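Local coordinates for protein putative glycerophosphodiester phosphodiesterase (Galdieria sulphuraria, PDB 2O55) that is of unknown function but belongs to the glycerophosphodiester phosphodiesterase family, with a TIM-barrel fold and two sulfate ions bound at the barrel mouth, at residues G16-A21 with S243-G248; D145-H150 with T167-Y172; N191-L196 with L213-W218. All coordinates share one frame; numbering follows the deposited sequence.

Contact 1 of 3, residues G16-A21 with S243-G248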
loop_
_atom_site.group_PDB
_atom_site.type_symbol
_atom_site.label_atom_id
_atom_site.label_comp_id
_atom_site.label_asym_id
_atom_site.label_seq_id
_atom_site.Cartn_x
_atom_site.Cartn_y
_atom_site.Cartn_z
ATOM N N GLY A 16 -4.277 5.645 8.755
ATOM C CA GLY A 16 -5.583 5.257 8.239
ATOM C C GLY A 16 -6.664 6.234 8.638
ATOM O O GLY A 16 -6.448 7.449 8.597
ATOM N N LYS A 17 -7.816 5.690 9.041
ATOM C CA LYS A 17 -9.001 6.495 9.382
ATOM C C LYS A 17 -9.027 6.960 10.844
ATOM O O LYS A 17 -10.053 7.451 11.315
ATOM C CB LYS A 17 -10.304 5.757 9.011
ATOM C CG LYS A 17 -10.690 5.912 7.550
ATOM C CD LYS A 17 -11.829 5.010 7.141
ATOM C CE LYS A 17 -13.133 5.743 7.123
ATOM N NZ LYS A 17 -14.165 4.876 6.498
ATOM N N GLU A 18 -7.914 6.808 11.564
ATOM C CA GLU A 18 -7.845 7.346 12.923
ATOM C C GLU A 18 -7.922 8.883 12.831
ATOM O O GLU A 18 -7.683 9.473 11.757
ATOM C CB GLU A 18 -6.582 6.884 13.670
ATOM C CG GLU A 18 -6.324 5.366 13.678
ATOM C CD GLU A 18 -7.045 4.568 14.779
ATOM O OE1 GLU A 18 -8.015 5.048 15.411
ATOM O OE2 GLU A 18 -6.629 3.415 15.002
ATOM N N GLY A 19 -8.278 9.533 13.931
ATOM C CA GLY A 19 -8.357 10.996 13.920
ATOM C C GLY A 19 -7.076 11.750 13.536
ATOM O O GLY A 19 -7.119 12.700 12.763
ATOM N N LEU A 20 -5.934 11.281 14.026
ATOM C CA LEU A 20 -4.767 12.130 14.287
ATOM C C LEU A 20 -4.074 12.858 13.122
ATOM O O LEU A 20 -3.274 13.779 13.360
ATOM C CB LEU A 20 -3.744 11.327 15.094
ATOM C CG LEU A 20 -4.282 10.683 16.382
ATOM C CD1 LEU A 20 -3.913 9.199 16.427
ATOM C CD2 LEU A 20 -3.846 11.453 17.664
ATOM N N ALA A 21 -4.368 12.462 11.882
ATOM C CA ALA A 21 -3.714 13.059 10.715
ATOM C C ALA A 21 -4.369 12.660 9.402
ATOM O O ALA A 21 -4.995 11.600 9.320
ATOM C CB ALA A 21 -2.230 12.695 10.683
ATOM N N SER A 243 -5.214 -2.273 7.838
ATOM C CA SER A 243 -6.306 -1.747 8.664
ATOM C C SER A 243 -6.521 -0.253 8.515
ATOM O O SER A 243 -5.574 0.503 8.341
ATOM C CB SER A 243 -6.000 -2.035 10.132
ATOM O OG SER A 243 -7.037 -1.566 10.983
ATOM N N ASN A 244 -7.773 0.173 8.613
ATOM C CA ASN A 244 -8.096 1.593 8.626
ATOM C C ASN A 244 -8.022 2.131 10.041
ATOM O O ASN A 244 -8.109 3.340 10.263
ATOM C CB ASN A 244 -9.481 1.833 8.047
ATOM C CG ASN A 244 -9.621 1.316 6.620
ATOM O OD1 ASN A 244 -8.678 1.343 5.822
ATOM N ND2 ASN A 244 -10.817 0.853 6.286
ATOM N N TYR A 245 -7.856 1.229 11.005
ATOM C CA TYR A 245 -7.667 1.618 12.389
ATOM C C TYR A 245 -6.516 0.856 13.033
ATOM O O TYR A 245 -6.742 0.024 13.908
ATOM C CB TYR A 245 -8.965 1.409 13.157
ATOM C CG TYR A 245 -10.051 2.274 12.597
ATOM C CD1 TYR A 245 -10.821 1.832 11.514
ATOM C CD2 TYR A 245 -10.283 3.565 13.121
ATOM C CE1 TYR A 245 -11.804 2.637 10.981
ATOM C CE2 TYR A 245 -11.263 4.377 12.601
ATOM C CZ TYR A 245 -12.022 3.910 11.525
ATOM O OH TYR A 245 -12.993 4.714 10.973
ATOM N N PRO A 246 -5.271 1.147 12.614
ATOM C CA PRO A 246 -4.102 0.420 13.147
ATOM C C PRO A 246 -3.951 0.480 14.691
ATOM O O PRO A 246 -3.587 -0.531 15.329
ATOM C CB PRO A 246 -2.912 1.098 12.448
ATOM C CG PRO A 246 -3.437 2.378 11.889
ATOM C CD PRO A 246 -4.881 2.176 11.629
ATOM N N PHE A 247 -4.233 1.647 15.278
ATOM C CA PHE A 247 -4.106 1.829 16.720
ATOM C C PHE A 247 -5.138 0.969 17.463
ATOM O O PHE A 247 -4.822 0.363 18.500
ATOM C CB PHE A 247 -4.163 3.319 17.096
ATOM C CG PHE A 247 -3.113 4.165 16.390
ATOM C CD1 PHE A 247 -3.269 5.541 16.270
ATOM C CD2 PHE A 247 -1.962 3.572 15.822
ATOM C CE1 PHE A 247 -2.299 6.311 15.616
ATOM C CE2 PHE A 247 -0.988 4.339 15.157
ATOM C CZ PHE A 247 -1.164 5.703 15.051
ATOM N N GLY A 248 -6.351 0.886 16.910
ATOM C CA GLY A 248 -7.376 -0.030 17.406
ATOM C C GLY A 248 -6.962 -1.481 17.230
ATOM O O GLY A 248 -7.152 -2.314 18.132
#
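At the rim of a TIM barrel, on the side where the strands end, Glu-18 reaches from the loop after strand 8-12 to the amino end of the helix that starts at Pro-246. Its OE2 takes a hydrogen bond from Gly-248 N at 3.2 Å, met nearly along the carboxylate C-O axis, and a weak one from Phe-247 N, bent to 122° at the hydrogen. The N-H groups of the first turn would probably stabilise the negative charge. CG of Glu-18 stands opposite its own carbonyl carbon (chi1 -52°), and a bend at chi2 turns the carboxylate toward the helix start. The other oxygen, OE1, lies in the plane of the Tyr-245 ring at its edge, 3.5 Å from CD2, with carboxylate and ring almost perpendicular. The carboxylate plane is nearly parallel to that of the Phe-247 ring, 19° apart, and CD1 of Leu-20 touches the edge of that ring at CE1.

One residue earlier in the loop the backbones join: Lys-17 N donates to Asn-244 O at 2.7 Å, in the carbonyl plane and on a lone pair. CB of Lys-17 meets OH of Tyr-245 at 3.5 Å, and the lysine chain runs alongside Asn-244, pointing the same way. Lysine NZ and tyrosine OH share a partner in Asp-224, by salt bridge and hydrogen bond, which ties this pair to the loop after strand 214-218. Ser-243 OG accepts from Tyr-245 N in an ST turn, shaping the exit from strand 240-243.

Asn-244 is held by His-12 at the end of strand 8-12 and by the carbonyls of Pro-220 and Phe-223, while Leu-20 rests on Leu-31 of helix 26-34, so the contact spans the ends of two adjacent barrel strands and the helices that follow them.

Contact 2 of 3, residues D145-H150 with T167-Y172; sequences DYCSFH and TYLFNY. With SO4 (sulfate ion), chain C.
His-150 turns its edge to the face of Tyr-172, the two ring planes 70° apart and their centroids separated by 4.9 Å. The imidazole CE1 is the atom that points in; it stands above the phenol ring, displaced toward the rim on the CZ side. From the same imidazole NE2 reaches a sulfate, donating to O1 at 2.7 Å along a nearly straight bond (165°). Tyr-172 CE1 lies beside that same oxygen, and the anion is gripped as well by Lys-116 NZ and Gly-117 N from the loop after strand 110-115.

Phe-149 sits between this pair and Leu-169. One face of its ring is covered by Leu-169, whose CB makes a CH-pi contact 4.1 Å from the centroid. The phenyl edge carries Phe-170 O near CE2 and, elsewhere, sulfate O3 near CD1. Tyr-172 approaches Phe-149 obliquely, CD1 of the tyrosine meeting CB of the phenylalanine at 3.7 Å. Its CG is swung away from the backbone N (chi1 175°), which brings the phenol up to Phe-149 and His-150.

All of this lies at the C-terminal ends of two parallel strands, 144-148 and 165-169, in a beta-alpha-beta unit whose crossover contains helix 151-160, as in the repeated units of a TIM barrel. Backbone bonds from Thr-167 N to Tyr-146 O and from Leu-169 N to Ser-148 O join the strands. On the side carrying Cys-147 and Thr-167, SG of Cys-147 packs on Leu-169 CD1 at 3.8 Å. At the opposite end of the pair, Asp-145 and Thr-167 cross at about a right angle: OG1 of the threonine donates to OD2 of the aspartate at 2.8 Å, approaching from above the carboxylate plane.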
loop_
_atom_site.group_PDB
_atom_site.type_symbol
_atom_site.label_atom_id
_atom_site.label_comp_id
_atom_site.label_asym_id
_atom_site.label_seq_id
_atom_site.Cartn_x
_atom_site.Cartn_y
_atom_site.Cartn_z
ATOM N N ASP A 145 7.787 -3.436 -0.628
ATOM C CA ASP A 145 7.002 -4.418 -1.342
ATOM C C ASP A 145 6.003 -3.686 -2.236
ATOM O O ASP A 145 5.211 -2.872 -1.752
ATOM C CB ASP A 145 6.255 -5.264 -0.327
ATOM C CG ASP A 145 5.784 -6.571 -0.899
ATOM O OD1 ASP A 145 6.106 -7.621 -0.285
ATOM O OD2 ASP A 145 5.109 -6.559 -1.959
ATOM N N TYR A 146 6.043 -3.961 -3.540
ATOM C CA TYR A 146 5.194 -3.247 -4.509
ATOM C C TYR A 146 3.965 -4.075 -4.813
ATOM O O TYR A 146 4.054 -5.305 -4.994
ATOM C CB TYR A 146 5.918 -2.972 -5.824
ATOM C CG TYR A 146 7.346 -2.511 -5.690
ATOM C CD1 TYR A 146 8.373 -3.438 -5.625
ATOM C CD2 TYR A 146 7.677 -1.140 -5.653
ATOM C CE1 TYR A 146 9.695 -3.037 -5.506
ATOM C CE2 TYR A 146 9.011 -0.712 -5.537
ATOM C CZ TYR A 146 10.016 -1.681 -5.469
ATOM O OH TYR A 146 11.346 -1.354 -5.347
ATOM N N CYS A 147 2.810 -3.415 -4.882
ATOM C CA CYS A 147 1.579 -4.123 -5.193
ATOM C C CYS A 147 0.657 -3.340 -6.122
ATOM O O CYS A 147 0.840 -2.126 -6.319
ATOM C CB CYS A 147 0.855 -4.488 -3.916
ATOM S SG CYS A 147 0.401 -3.033 -3.085
ATOM N N SER A 148 -0.322 -4.052 -6.692
ATOM C CA SER A 148 -1.248 -3.486 -7.653
ATOM C C SER A 148 -2.419 -4.420 -7.885
ATOM O O SER A 148 -2.311 -5.636 -7.669
ATOM C CB SER A 148 -0.528 -3.235 -8.969
ATOM O OG SER A 148 -1.404 -2.674 -9.922
ATOM N N PHE A 149 -3.543 -3.842 -8.304
ATOM C CA PHE A 149 -4.648 -4.611 -8.858
ATOM C C PHE A 149 -4.338 -5.047 -10.260
ATOM O O PHE A 149 -4.800 -6.097 -10.695
ATOM C CB PHE A 149 -5.932 -3.811 -8.843
ATOM C CG PHE A 149 -6.489 -3.668 -7.496
ATOM C CD1 PHE A 149 -6.497 -2.439 -6.865
ATOM C CD2 PHE A 149 -6.939 -4.786 -6.802
ATOM C CE1 PHE A 149 -7.004 -2.311 -5.578
ATOM C CE2 PHE A 149 -7.436 -4.660 -5.512
ATOM C CZ PHE A 149 -7.474 -3.416 -4.908
ATOM N N HIS A 150 -3.533 -4.250 -10.951
ATOM C CA HIS A 150 -3.126 -4.527 -12.316
ATOM C C HIS A 150 -1.742 -5.172 -12.363
ATOM O O HIS A 150 -0.734 -4.500 -12.225
ATOM C CB HIS A 150 -3.164 -3.225 -13.084
ATOM C CG HIS A 150 -4.362 -2.399 -12.759
ATOM N ND1 HIS A 150 -5.607 -2.657 -13.293
ATOM C CD2 HIS A 150 -4.514 -1.336 -11.932
ATOM C CE1 HIS A 150 -6.472 -1.774 -12.822
ATOM N NE2 HIS A 150 -5.834 -0.966 -11.989
ATOM N N THR A 167 3.491 -7.998 -4.248
ATOM C CA THR A 167 2.281 -8.629 -3.759
ATOM C C THR A 167 1.202 -8.400 -4.796
ATOM O O THR A 167 0.960 -7.264 -5.208
ATOM C CB THR A 167 1.851 -8.013 -2.423
ATOM O OG1 THR A 167 2.910 -8.166 -1.482
ATOM C CG2 THR A 167 0.577 -8.671 -1.863
ATOM N N TYR A 168 0.560 -9.478 -5.228
ATOM C CA TYR A 168 -0.549 -9.363 -6.150
ATOM C C TYR A 168 -1.782 -9.000 -5.332
ATOM O O TYR A 168 -2.052 -9.637 -4.290
ATOM C CB TYR A 168 -0.758 -10.693 -6.860
ATOM C CG TYR A 168 -0.031 -10.871 -8.184
ATOM C CD1 TYR A 168 1.138 -10.165 -8.477
ATOM C CD2 TYR A 168 -0.504 -11.794 -9.132
ATOM C CE1 TYR A 168 1.807 -10.345 -9.697
ATOM C CE2 TYR A 168 0.165 -11.992 -10.355
ATOM C CZ TYR A 168 1.322 -11.248 -10.638
ATOM O OH TYR A 168 1.963 -11.409 -11.858
ATOM N N LEU A 169 -2.509 -7.970 -5.787
ATOM C CA LEU A 169 -3.752 -7.528 -5.157
ATOM C C LEU A 169 -4.971 -8.084 -5.890
ATOM O O LEU A 169 -5.093 -7.895 -7.098
ATOM C CB LEU A 169 -3.835 -6.008 -5.180
ATOM C CG LEU A 169 -3.321 -5.171 -4.015
ATOM C CD1 LEU A 169 -3.109 -3.753 -4.484
ATOM C CD2 LEU A 169 -4.303 -5.175 -2.876
ATOM N N PHE A 170 -5.890 -8.723 -5.169
ATOM C CA PHE A 170 -7.095 -9.250 -5.803
ATOM C C PHE A 170 -8.379 -8.486 -5.527
ATOM O O PHE A 170 -8.383 -7.487 -4.800
ATOM C CB PHE A 170 -7.280 -10.718 -5.444
ATOM C CG PHE A 170 -6.247 -11.582 -6.040
ATOM C CD1 PHE A 170 -5.149 -11.989 -5.292
ATOM C CD2 PHE A 170 -6.313 -11.926 -7.393
ATOM C CE1 PHE A 170 -4.144 -12.770 -5.887
ATOM C CE2 PHE A 170 -5.337 -12.699 -7.979
ATOM C CZ PHE A 170 -4.244 -13.123 -7.237
ATOM N N ASN A 171 -9.473 -8.997 -6.102
ATOM C CA ASN A 171 -10.820 -8.470 -5.920
ATOM C C ASN A 171 -10.928 -7.027 -6.410
ATOM O O ASN A 171 -11.532 -6.166 -5.741
ATOM C CB ASN A 171 -11.260 -8.575 -4.464
ATOM C CG ASN A 171 -10.900 -9.900 -3.832
ATOM O OD1 ASN A 171 -10.181 -9.925 -2.833
ATOM N ND2 ASN A 171 -11.411 -11.013 -4.389
ATOM N N TYR A 172 -10.338 -6.777 -7.580
ATOM C CA TYR A 172 -10.334 -5.454 -8.171
ATOM C C TYR A 172 -11.697 -4.784 -8.126
ATOM O O TYR A 172 -11.861 -3.855 -7.333
ATOM C CB TYR A 172 -9.732 -5.443 -9.575
ATOM C CG TYR A 172 -9.797 -4.113 -10.305
ATOM C CD1 TYR A 172 -9.411 -2.928 -9.680
ATOM C CD2 TYR A 172 -10.218 -4.047 -11.634
ATOM C CE1 TYR A 172 -9.469 -1.701 -10.352
ATOM C CE2 TYR A 172 -10.267 -2.835 -12.320
ATOM C CZ TYR A 172 -9.886 -1.669 -11.673
ATOM O OH TYR A 172 -9.930 -0.461 -12.337
HETATM S S SO4 C . -5.890 1.401 -9.519
HETATM O O1 SO4 C . -6.944 0.773 -10.306
HETATM O O2 SO4 C . -6.442 2.565 -8.831
HETATM O O3 SO4 C . -5.357 0.443 -8.542
HETATM O O4 SO4 C . -4.816 1.827 -10.407
#

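Contact 3 of 3, residues N191-L196 with L213-W218. With SO4 (sulfate ion), chain B.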
loop_
_atom_site.group_PDB
_atom_site.type_symbol
_atom_site.label_atom_id
_atom_site.label_comp_id
_atom_site.label_asym_id
_atom_site.label_seq_id
_atom_site.Cartn_x
_atom_site.Cartn_y
_atom_site.Cartn_z
ATOM N N ASN A 191 5.566 -12.696 -4.035
ATOM C CA ASN A 191 5.780 -13.430 -2.796
ATOM C C ASN A 191 4.545 -13.407 -1.896
ATOM O O ASN A 191 4.435 -14.175 -0.936
ATOM C CB ASN A 191 7.032 -12.932 -2.069
ATOM C CG ASN A 191 6.784 -11.655 -1.286
ATOM O OD1 ASN A 191 6.354 -10.631 -1.840
ATOM N ND2 ASN A 191 7.050 -11.708 0.020
ATOM N N GLY A 192 3.595 -12.540 -2.209
ATOM C CA GLY A 192 2.380 -12.467 -1.411
ATOM C C GLY A 192 1.143 -12.189 -2.235
ATOM O O GLY A 192 1.237 -11.772 -3.386
ATOM N N VAL A 193 -0.012 -12.430 -1.619
ATOM C CA VAL A 193 -1.332 -12.048 -2.144
ATOM C C VAL A 193 -2.052 -11.170 -1.131
ATOM O O VAL A 193 -1.793 -11.248 0.090
ATOM C CB VAL A 193 -2.273 -13.261 -2.453
ATOM C CG1 VAL A 193 -1.760 -14.087 -3.606
ATOM C CG2 VAL A 193 -2.476 -14.128 -1.220
ATOM N N SER A 194 -2.968 -10.351 -1.649
ATOM C CA SER A 194 -3.732 -9.448 -0.804
ATOM C C SER A 194 -5.202 -9.376 -1.231
ATOM O O SER A 194 -5.512 -9.135 -2.408
ATOM C CB SER A 194 -3.074 -8.078 -0.776
ATOM O OG SER A 194 -3.913 -7.142 -0.135
HETATM N N MSE A 195 -6.107 -9.586 -0.281
HETATM C CA MSE A 195 -7.508 -9.744 -0.639
HETATM C C MSE A 195 -8.386 -8.859 0.179
HETATM O O MSE A 195 -8.086 -8.590 1.333
HETATM C CB MSE A 195 -7.964 -11.173 -0.401
HETATM C CG MSE A 195 -6.802 -12.141 -0.096
HETATM SE SE MSE A 195 -6.114 -12.987 -1.698
HETATM C CE MSE A 195 -7.877 -13.533 -2.363
ATOM N N LEU A 196 -9.499 -8.443 -0.411
ATOM C CA LEU A 196 -10.494 -7.694 0.326
ATOM C C LEU A 196 -11.165 -8.586 1.372
ATOM O O LEU A 196 -11.358 -9.793 1.172
ATOM C CB LEU A 196 -11.490 -6.982 -0.612
ATOM C CG LEU A 196 -11.018 -5.639 -1.211
ATOM C CD1 LEU A 196 -9.661 -5.682 -1.952
ATOM C CD2 LEU A 196 -12.092 -5.091 -2.122
ATOM N N LEU A 213 3.122 -18.649 0.142
ATOM C CA LEU A 213 2.867 -17.221 -0.110
ATOM C C LEU A 213 2.240 -16.548 1.116
ATOM O O LEU A 213 1.473 -17.188 1.849
ATOM C CB LEU A 213 1.906 -17.038 -1.279
ATOM C CG LEU A 213 2.243 -17.599 -2.661
ATOM C CD1 LEU A 213 1.022 -17.475 -3.525
ATOM C CD2 LEU A 213 3.437 -16.913 -3.339
ATOM N N SER A 214 2.526 -15.260 1.331
ATOM C CA SER A 214 1.907 -14.567 2.459
ATOM C C SER A 214 0.530 -13.977 2.098
ATOM O O SER A 214 0.280 -13.611 0.955
ATOM C CB SER A 214 2.835 -13.489 3.017
ATOM O OG SER A 214 2.381 -12.191 2.682
ATOM N N VAL A 215 -0.364 -13.896 3.085
ATOM C CA VAL A 215 -1.696 -13.336 2.867
ATOM C C VAL A 215 -1.949 -12.093 3.693
ATOM O O VAL A 215 -1.647 -12.060 4.897
ATOM C CB VAL A 215 -2.797 -14.329 3.161
ATOM C CG1 VAL A 215 -4.171 -13.630 3.097
ATOM C CG2 VAL A 215 -2.711 -15.485 2.190
ATOM N N THR A 216 -2.512 -11.085 3.027
ATOM C CA THR A 216 -2.760 -9.799 3.630
ATOM C C THR A 216 -4.240 -9.483 3.440
ATOM O O THR A 216 -4.749 -9.511 2.310
ATOM C CB THR A 216 -1.880 -8.750 2.956
ATOM O OG1 THR A 216 -0.500 -9.137 3.091
ATOM C CG2 THR A 216 -2.133 -7.350 3.519
ATOM N N VAL A 217 -4.942 -9.226 4.543
ATOM C CA VAL A 217 -6.304 -8.706 4.447
ATOM C C VAL A 217 -6.269 -7.211 4.158
ATOM O O VAL A 217 -5.518 -6.432 4.788
ATOM C CB VAL A 217 -7.096 -8.919 5.729
ATOM C CG1 VAL A 217 -8.507 -8.402 5.546
ATOM C CG2 VAL A 217 -7.119 -10.388 6.081
ATOM N N TRP A 218 -7.101 -6.820 3.209
ATOM C CA TRP A 218 -7.182 -5.444 2.771
ATOM C C TRP A 218 -8.540 -4.880 3.196
ATOM O O TRP A 218 -9.589 -5.455 2.868
ATOM C CB TRP A 218 -6.991 -5.397 1.250
ATOM C CG TRP A 218 -7.050 -4.033 0.653
ATOM C CD1 TRP A 218 -8.178 -3.307 0.352
ATOM C CD2 TRP A 218 -5.937 -3.224 0.257
ATOM N NE1 TRP A 218 -7.829 -2.101 -0.209
ATOM C CE2 TRP A 218 -6.461 -2.025 -0.280
ATOM C CE3 TRP A 218 -4.540 -3.398 0.291
ATOM C CZ2 TRP A 218 -5.641 -1.003 -0.764
ATOM C CZ3 TRP A 218 -3.721 -2.374 -0.204
ATOM C CH2 TRP A 218 -4.277 -1.200 -0.717
HETATM S S SO4 B . -8.936 1.400 -1.310
HETATM O O1 SO4 B . -9.506 0.078 -1.129
HETATM O O2 SO4 B . -10.050 2.305 -1.505
HETATM O O3 SO4 B . -8.281 1.809 -0.085
HETATM O O4 SO4 B . -7.958 1.461 -2.402
#
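Trp-218 leaves its strand beside Leu-196 and Met-195, the latter present as selenomethionine, and its side chain can be followed to a bound sulfate. CB passes 3.4 Å from Met-195 O, the carbonyl that accepts the tryptophan's own backbone N-H, and lies near Ser-194 OG. CG, placed opposite the backbone N (chi1 -180°), carries the indole forward past Leu-196. There the two side chains run side by side in one direction, and leucine CD1 touches indole CD1 at 3.6 Å. Next comes NE1, which donates to sulfate O1 at 2.9 Å in an almost linear bond (173°), the anion lying in the ring plane at the edge. Of the six-membered ring, CE3 has Ser-194 OG at 3.8 Å and CZ2 has sulfate O4 at 3.8 Å. The sulfate is also bound by Arg-13 and His-56, and His-12 meets the indole edge-to-face.

Behind this tip the backbones form a parallel pair. Val-193 N donates to Ser-214 O and Met-195 N to Thr-216 O, both almost straight onto the carbonyl, while Ser-214, Thr-216 and Trp-218 donate in return. On the face bearing Val-193 and Val-215, their CG2 methyls meet at 3.7 Å.

Helix 202-210 links the two strands in a beta-alpha-beta unit of the barrel. Strand 192-196 lies between 165-169 and 214-218, and the latter pairs onward with 240-243; helix 181-187 packs against Val-193 and Leu-213 on the outer side.

Contacts 2 and 3 are adjacent in the barrel wall, with centres 9 Å apart. Strands 165-169 and 192-196 join them through probable hydrogen bonds, Tyr-168 O to Ser-194 N at 2.9 Å and Phe-170 N to Ser-194 O at 2.8 Å. Contact 1 touches neither: its nearest atoms are about 5 Å from contact 3 and 11 Å from contact 2, and both are nested within the chain loop it closes. His-12 touches both contacts 1 and 3, bonding Asn-244 and meeting the Trp-218 indole edge-to-face. The sulfates of contacts 2 and 3 both lie at the barrel mouth, where TIM-barrel enzymes carry their active sites.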